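Local coordinates for protein lectin CEL-IV, C-type (Cucumaria echinata, PDB 3ALU) that binds galactose-containing sugars such as raffinose through a calcium ion, as a tetrameric C-type lectin, at residues A[83-88]-A[96-101]; A[10-15]-A[56-61]. One frame throughout, in Å; residues are numbered along the deposited sequence.

Both contacts reach the same branched mixed sheet of the lectin fold, with their centres about 15 Å apart. Along the chain they come in series: contact 2 joins the N-terminal strand 10-12 to the start of helix 57-70 and is complete before contact 1 opens with strand 82-89 and pairs it with strand 96-98. Helix 57-70 and strand 82-89 follow one another, so the chain passes directly from one contact to the other. They also meet in space, where D100 OD1 lies 4.2 Å from K15 NZ and both side chains bond to Q148. Contact 1 lies nearer the calcium-dependent sugar site, whereas contact 2 lies away from it, beside another subunit of the tetramer.

Contact 1 (A[83-88]-A[96-101]); sequences VYIGMK and QTWTDG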
loop_
_atom_site.group_PDB
_atom_site.type_symbol
_atom_site.label_atom_id
_atom_site.label_comp_id
_atom_site.label_asym_id
_atom_site.label_seq_id
_atom_site.Cartn_x
_atom_site.Cartn_y
_atom_site.Cartn_z
ATOM N N VAL A 83 -22.706 -15.026 11.004
ATOM C CA VAL A 83 -21.269 -15.098 10.853
ATOM C C VAL A 83 -20.651 -14.463 12.085
ATOM O O VAL A 83 -20.922 -13.263 12.364
ATOM C CB VAL A 83 -20.858 -14.303 9.589
ATOM C CG1 VAL A 83 -19.326 -14.249 9.415
ATOM C CG2 VAL A 83 -21.570 -14.885 8.298
ATOM N N TYR A 84 -19.817 -15.204 12.822
ATOM C CA TYR A 84 -19.218 -14.685 14.025
ATOM C C TYR A 84 -18.349 -13.476 13.808
ATOM O O TYR A 84 -17.605 -13.404 12.838
ATOM C CB TYR A 84 -18.353 -15.727 14.732
ATOM C CG TYR A 84 -19.093 -16.685 15.604
ATOM C CD1 TYR A 84 -20.012 -16.223 16.587
ATOM C CD2 TYR A 84 -18.822 -18.051 15.535
ATOM C CE1 TYR A 84 -20.669 -17.137 17.417
ATOM C CE2 TYR A 84 -19.467 -18.962 16.369
ATOM C CZ TYR A 84 -20.370 -18.485 17.340
ATOM O OH TYR A 84 -21.025 -19.402 18.152
ATOM N N ILE A 85 -18.494 -12.517 14.727
ATOM C CA ILE A 85 -17.539 -11.428 14.882
ATOM C C ILE A 85 -17.011 -11.498 16.323
ATOM O O ILE A 85 -17.477 -12.353 17.120
ATOM C CB ILE A 85 -18.203 -10.082 14.595
ATOM C CG1 ILE A 85 -19.380 -9.868 15.558
ATOM C CG2 ILE A 85 -18.678 -10.016 13.108
ATOM C CD1 ILE A 85 -20.106 -8.486 15.324
ATOM N N GLY A 86 -16.092 -10.614 16.674
ATOM C CA GLY A 86 -15.343 -10.759 17.948
ATOM C C GLY A 86 -16.055 -10.269 19.210
ATOM O O GLY A 86 -15.388 -9.997 20.187
ATOM N N MET A 87 -17.394 -10.255 19.198
ATOM C CA MET A 87 -18.185 -9.667 20.314
ATOM C C MET A 87 -18.501 -10.663 21.426
ATOM O O MET A 87 -19.098 -11.707 21.173
ATOM C CB MET A 87 -19.501 -9.131 19.714
ATOM C CG MET A 87 -20.536 -8.597 20.733
ATOM S SD MET A 87 -19.929 -7.408 21.947
ATOM C CE MET A 87 -19.720 -5.942 20.921
ATOM N N LYS A 88 -18.149 -10.312 22.679
ATOM C CA LYS A 88 -18.502 -11.148 23.828
ATOM C C LYS A 88 -19.393 -10.318 24.741
ATOM O O LYS A 88 -19.039 -9.194 25.078
ATOM C CB LYS A 88 -17.234 -11.563 24.594
ATOM C CG LYS A 88 -16.289 -12.417 23.765
ATOM C CD LYS A 88 -15.095 -12.850 24.608
ATOM C CE LYS A 88 -14.154 -11.689 24.844
ATOM N NZ LYS A 88 -12.799 -12.090 25.361
ATOM N N GLN A 96 -19.796 -5.646 27.397
ATOM C CA GLN A 96 -19.500 -6.011 25.996
ATOM C C GLN A 96 -18.042 -5.737 25.737
ATOM O O GLN A 96 -17.535 -4.664 26.126
ATOM C CB GLN A 96 -20.376 -5.197 25.041
ATOM C CG GLN A 96 -21.810 -5.670 25.053
ATOM C CD GLN A 96 -22.743 -4.863 24.219
ATOM O OE1 GLN A 96 -22.398 -4.403 23.130
ATOM N NE2 GLN A 96 -23.964 -4.697 24.712
ATOM N N THR A 97 -17.355 -6.708 25.104
ATOM C CA THR A 97 -15.933 -6.574 24.776
ATOM C C THR A 97 -15.703 -7.194 23.401
ATOM O O THR A 97 -16.430 -8.093 22.981
ATOM C CB THR A 97 -14.977 -7.294 25.789
ATOM O OG1 THR A 97 -15.327 -8.677 25.911
ATOM C CG2 THR A 97 -15.048 -6.657 27.217
ATOM N N TRP A 98 -14.637 -6.725 22.764
ATOM C CA TRP A 98 -14.148 -7.315 21.541
ATOM C C TRP A 98 -12.921 -8.134 21.867
ATOM O O TRP A 98 -12.092 -7.717 22.697
ATOM C CB TRP A 98 -13.731 -6.217 20.564
ATOM C CG TRP A 98 -14.832 -5.383 19.997
ATOM C CD1 TRP A 98 -15.057 -4.047 20.222
ATOM C CD2 TRP A 98 -15.835 -5.807 19.063
ATOM N NE1 TRP A 98 -16.166 -3.617 19.499
ATOM C CE2 TRP A 98 -16.641 -4.677 18.762
ATOM C CE3 TRP A 98 -16.122 -7.048 18.432
ATOM C CZ2 TRP A 98 -17.725 -4.733 17.878
ATOM C CZ3 TRP A 98 -17.191 -7.110 17.552
ATOM C CH2 TRP A 98 -17.988 -5.954 17.263
ATOM N N THR A 99 -12.778 -9.264 21.165
ATOM C CA THR A 99 -11.596 -10.130 21.367
ATOM C C THR A 99 -10.287 -9.452 21.058
ATOM O O THR A 99 -9.262 -9.844 21.630
ATOM C CB THR A 99 -11.694 -11.461 20.606
ATOM O OG1 THR A 99 -11.782 -11.200 19.188
ATOM C CG2 THR A 99 -12.919 -12.293 21.109
ATOM N N ASP A 100 -10.295 -8.418 20.220
ATOM C CA ASP A 100 -9.076 -7.669 19.946
ATOM C C ASP A 100 -8.762 -6.586 20.984
ATOM O O ASP A 100 -7.757 -5.893 20.849
ATOM C CB ASP A 100 -9.037 -7.124 18.496
ATOM C CG ASP A 100 -10.048 -6.022 18.245
ATOM O OD1 ASP A 100 -10.078 -5.503 17.100
ATOM O OD2 ASP A 100 -10.817 -5.670 19.159
ATOM N N GLY A 101 -9.608 -6.439 22.002
ATOM C CA GLY A 101 -9.353 -5.471 23.072
ATOM C C GLY A 101 -9.698 -4.048 22.717
ATOM O O GLY A 101 -9.453 -3.143 23.524
HETATM O O HOH W 1 -17.297 -9.279 27.698
#
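K88 O is gripped twice: T97 N donates to it in the carbonyl plane at 3.0 Å, and a water adds a second hydrogen bond. That water also bonds to T97 OG1, bridging the two residues on the partly open face of the hairpin. In return K88 N gives a straight bond to T97 O (2.8 Å, 169° at the hydrogen), and T99 N reaches G86 O at 2.9 Å, closing the ladder beside the non-hydrogen-bonded pair M87 and W98. These backbone bonds join strands 82-89 and 96-98 in an antiparallel hairpin, and Y84-I85-G86-M87 probably corresponds to the WIGL motif of C-type lectin domains, with the chain turning a corner at G86. On the face of M87 and W98 the indole is the platform. M87 has CG anti to the backbone N (chi1 174°) and bends at the next two torsions, folding back to lay CE over one face in a CH-pi contact, 3.9 Å from the centroid of the W98 six-membered ring. M87 SD stands farther above that face as a Met-aromatic contact. At the ring edge, in plane, I85 CD1 meets W98 CH2 at 3.8 Å, while H55 packs against the indole from outside the hairpin. T99 OG1 turns to E30. The Q96 amide is held at both ends: NE2 donates to N93 O, and OE1, beside the M87 methyl, accepts from W109 NE1.

Contact 2 (A[10-15]-A[56-61]); sequences TGFNGK and SAESQA
F12 carries this contact almost alone, pushing the CE1-CZ end of its phenyl ring against the first turn of helix 57-70. The tight part is small and is made largely with helix backbone: F12 CE1 lies 3.8 Å from E58 O and equally near S59 CA, and F12 CZ comes to 4.2 Å from E58 CB. A chi1 of -173° sets CG opposite the backbone N and carries the ring off the end of strand 10-12 toward the helix. S59 OG lies along the CD1-CE1 side of the ring, 3.9 Å from F12 CE1. The turn that receives the ring is fixed from within, since S56 sits at the N-cap and its OG accepts from S59 N at 3.0 Å with an N-H...O angle of 163°. One turn farther along the helix F62 stacks on the F12 ring, and P7 of the second subunit packs against F12 as well, so the phenyl group is shared between helix and subunit interface.

The other side is loose. E58 gives the ring little beyond its CB, and its extended chain carries the carboxylate past the phenyl group at the exposed surface. N13, also exposed, leans the same way, yet its ND2 stays 4.6 Å from E58 OE2. Behind F12 the chain reverses in a type I' turn from F12 to K15, closed by F12 N to K15 O and K15 N to F12 O. Together with the C5-C16 disulfide, this hairpin with its two-residue loop, set against helix 57-70, is consistent with the N-terminal beta-hairpin of long-form C-type lectin domains.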
loop_
_atom_site.group_PDB
_atom_site.type_symbol
_atom_site.label_atom_id
_atom_site.label_comp_id
_atom_site.label_asym_id
_atom_site.label_seq_id
_atom_site.Cartn_x
_atom_site.Cartn_y
_atom_site.Cartn_z
ATOM N N THR A 10 -9.181 -8.687 2.202
ATOM C CA THR A 10 -9.690 -7.485 1.574
ATOM C C THR A 10 -9.760 -6.363 2.621
ATOM O O THR A 10 -10.007 -6.630 3.786
ATOM C CB THR A 10 -11.023 -7.738 0.839
ATOM O OG1 THR A 10 -11.298 -6.607 -0.012
ATOM C CG2 THR A 10 -12.155 -8.012 1.822
ATOM N N GLY A 11 -9.477 -5.137 2.187
ATOM C CA GLY A 11 -9.197 -3.999 3.087
ATOM C C GLY A 11 -10.341 -3.013 3.162
ATOM O O GLY A 11 -11.036 -2.762 2.166
ATOM N N PHE A 12 -10.528 -2.458 4.346
ATOM C CA PHE A 12 -11.466 -1.347 4.553
ATOM C C PHE A 12 -10.960 -0.541 5.699
ATOM O O PHE A 12 -10.672 -1.081 6.798
ATOM C CB PHE A 12 -12.892 -1.820 4.857
ATOM C CG PHE A 12 -13.912 -0.687 4.910
ATOM C CD1 PHE A 12 -14.339 -0.157 6.117
ATOM C CD2 PHE A 12 -14.442 -0.173 3.731
ATOM C CE1 PHE A 12 -15.315 0.898 6.143
ATOM C CE2 PHE A 12 -15.375 0.873 3.738
ATOM C CZ PHE A 12 -15.802 1.415 4.956
ATOM N N ASN A 13 -10.805 0.764 5.439
ATOM C CA ASN A 13 -10.399 1.725 6.466
ATOM C C ASN A 13 -9.169 1.301 7.273
ATOM O O ASN A 13 -9.148 1.431 8.494
ATOM C CB ASN A 13 -11.560 1.960 7.413
ATOM C CG ASN A 13 -11.760 3.420 7.699
ATOM O OD1 ASN A 13 -11.041 4.000 8.510
ATOM N ND2 ASN A 13 -12.731 4.035 7.014
ATOM N N GLY A 14 -8.172 0.753 6.586
ATOM C CA GLY A 14 -6.913 0.407 7.239
ATOM C C GLY A 14 -6.797 -0.979 7.828
ATOM O O GLY A 14 -5.733 -1.356 8.310
ATOM N N LYS A 15 -7.879 -1.742 7.766
ATOM C CA LYS A 15 -7.890 -3.114 8.316
ATOM C C LYS A 15 -8.122 -4.141 7.218
ATOM O O LYS A 15 -8.740 -3.846 6.214
ATOM C CB LYS A 15 -8.993 -3.251 9.360
ATOM C CG LYS A 15 -8.678 -2.452 10.603
ATOM C CD LYS A 15 -9.848 -2.446 11.579
ATOM C CE LYS A 15 -9.950 -3.772 12.291
ATOM N NZ LYS A 15 -10.906 -3.649 13.463
ATOM N N SER A 56 -17.892 1.435 13.474
ATOM C CA SER A 56 -18.688 2.484 12.815
ATOM C C SER A 56 -19.766 1.893 11.929
ATOM O O SER A 56 -19.695 0.712 11.531
ATOM C CB SER A 56 -17.793 3.435 11.972
ATOM O OG SER A 56 -17.391 2.799 10.753
ATOM N N ALA A 57 -20.768 2.729 11.595
ATOM C CA ALA A 57 -21.822 2.343 10.694
ATOM C C ALA A 57 -21.289 1.954 9.307
ATOM O O ALA A 57 -21.813 1.050 8.680
ATOM C CB ALA A 57 -22.831 3.494 10.551
ATOM N N GLU A 58 -20.283 2.689 8.833
ATOM C CA GLU A 58 -19.642 2.379 7.567
ATOM C C GLU A 58 -18.929 1.038 7.610
ATOM O O GLU A 58 -18.984 0.297 6.642
ATOM C CB GLU A 58 -18.618 3.452 7.243
ATOM C CG GLU A 58 -19.267 4.761 6.842
ATOM C CD GLU A 58 -18.288 5.721 6.193
ATOM O OE1 GLU A 58 -18.773 6.703 5.583
ATOM O OE2 GLU A 58 -17.042 5.491 6.274
ATOM N N SER A 59 -18.217 0.749 8.698
ATOM C CA SER A 59 -17.551 -0.585 8.806
ATOM C C SER A 59 -18.620 -1.672 8.854
ATOM O O SER A 59 -18.475 -2.728 8.225
ATOM C CB SER A 59 -16.688 -0.676 10.074
ATOM O OG SER A 59 -15.584 0.229 9.992
ATOM N N GLN A 60 -19.724 -1.419 9.556
ATOM C CA GLN A 60 -20.783 -2.391 9.629
ATOM C C GLN A 60 -21.334 -2.630 8.232
ATOM O O GLN A 60 -21.629 -3.767 7.874
ATOM C CB GLN A 60 -21.903 -1.890 10.596
ATOM C CG GLN A 60 -23.211 -2.698 10.541
ATOM C CD GLN A 60 -23.082 -4.138 10.955
ATOM O OE1 GLN A 60 -23.966 -4.949 10.660
ATOM N NE2 GLN A 60 -22.023 -4.462 11.672
ATOM N N ALA A 61 -21.505 -1.552 7.464
ATOM C CA ALA A 61 -22.048 -1.674 6.119
ATOM C C ALA A 61 -21.080 -2.477 5.250
ATOM O O ALA A 61 -21.527 -3.301 4.456
ATOM C CB ALA A 61 -22.301 -0.318 5.491
#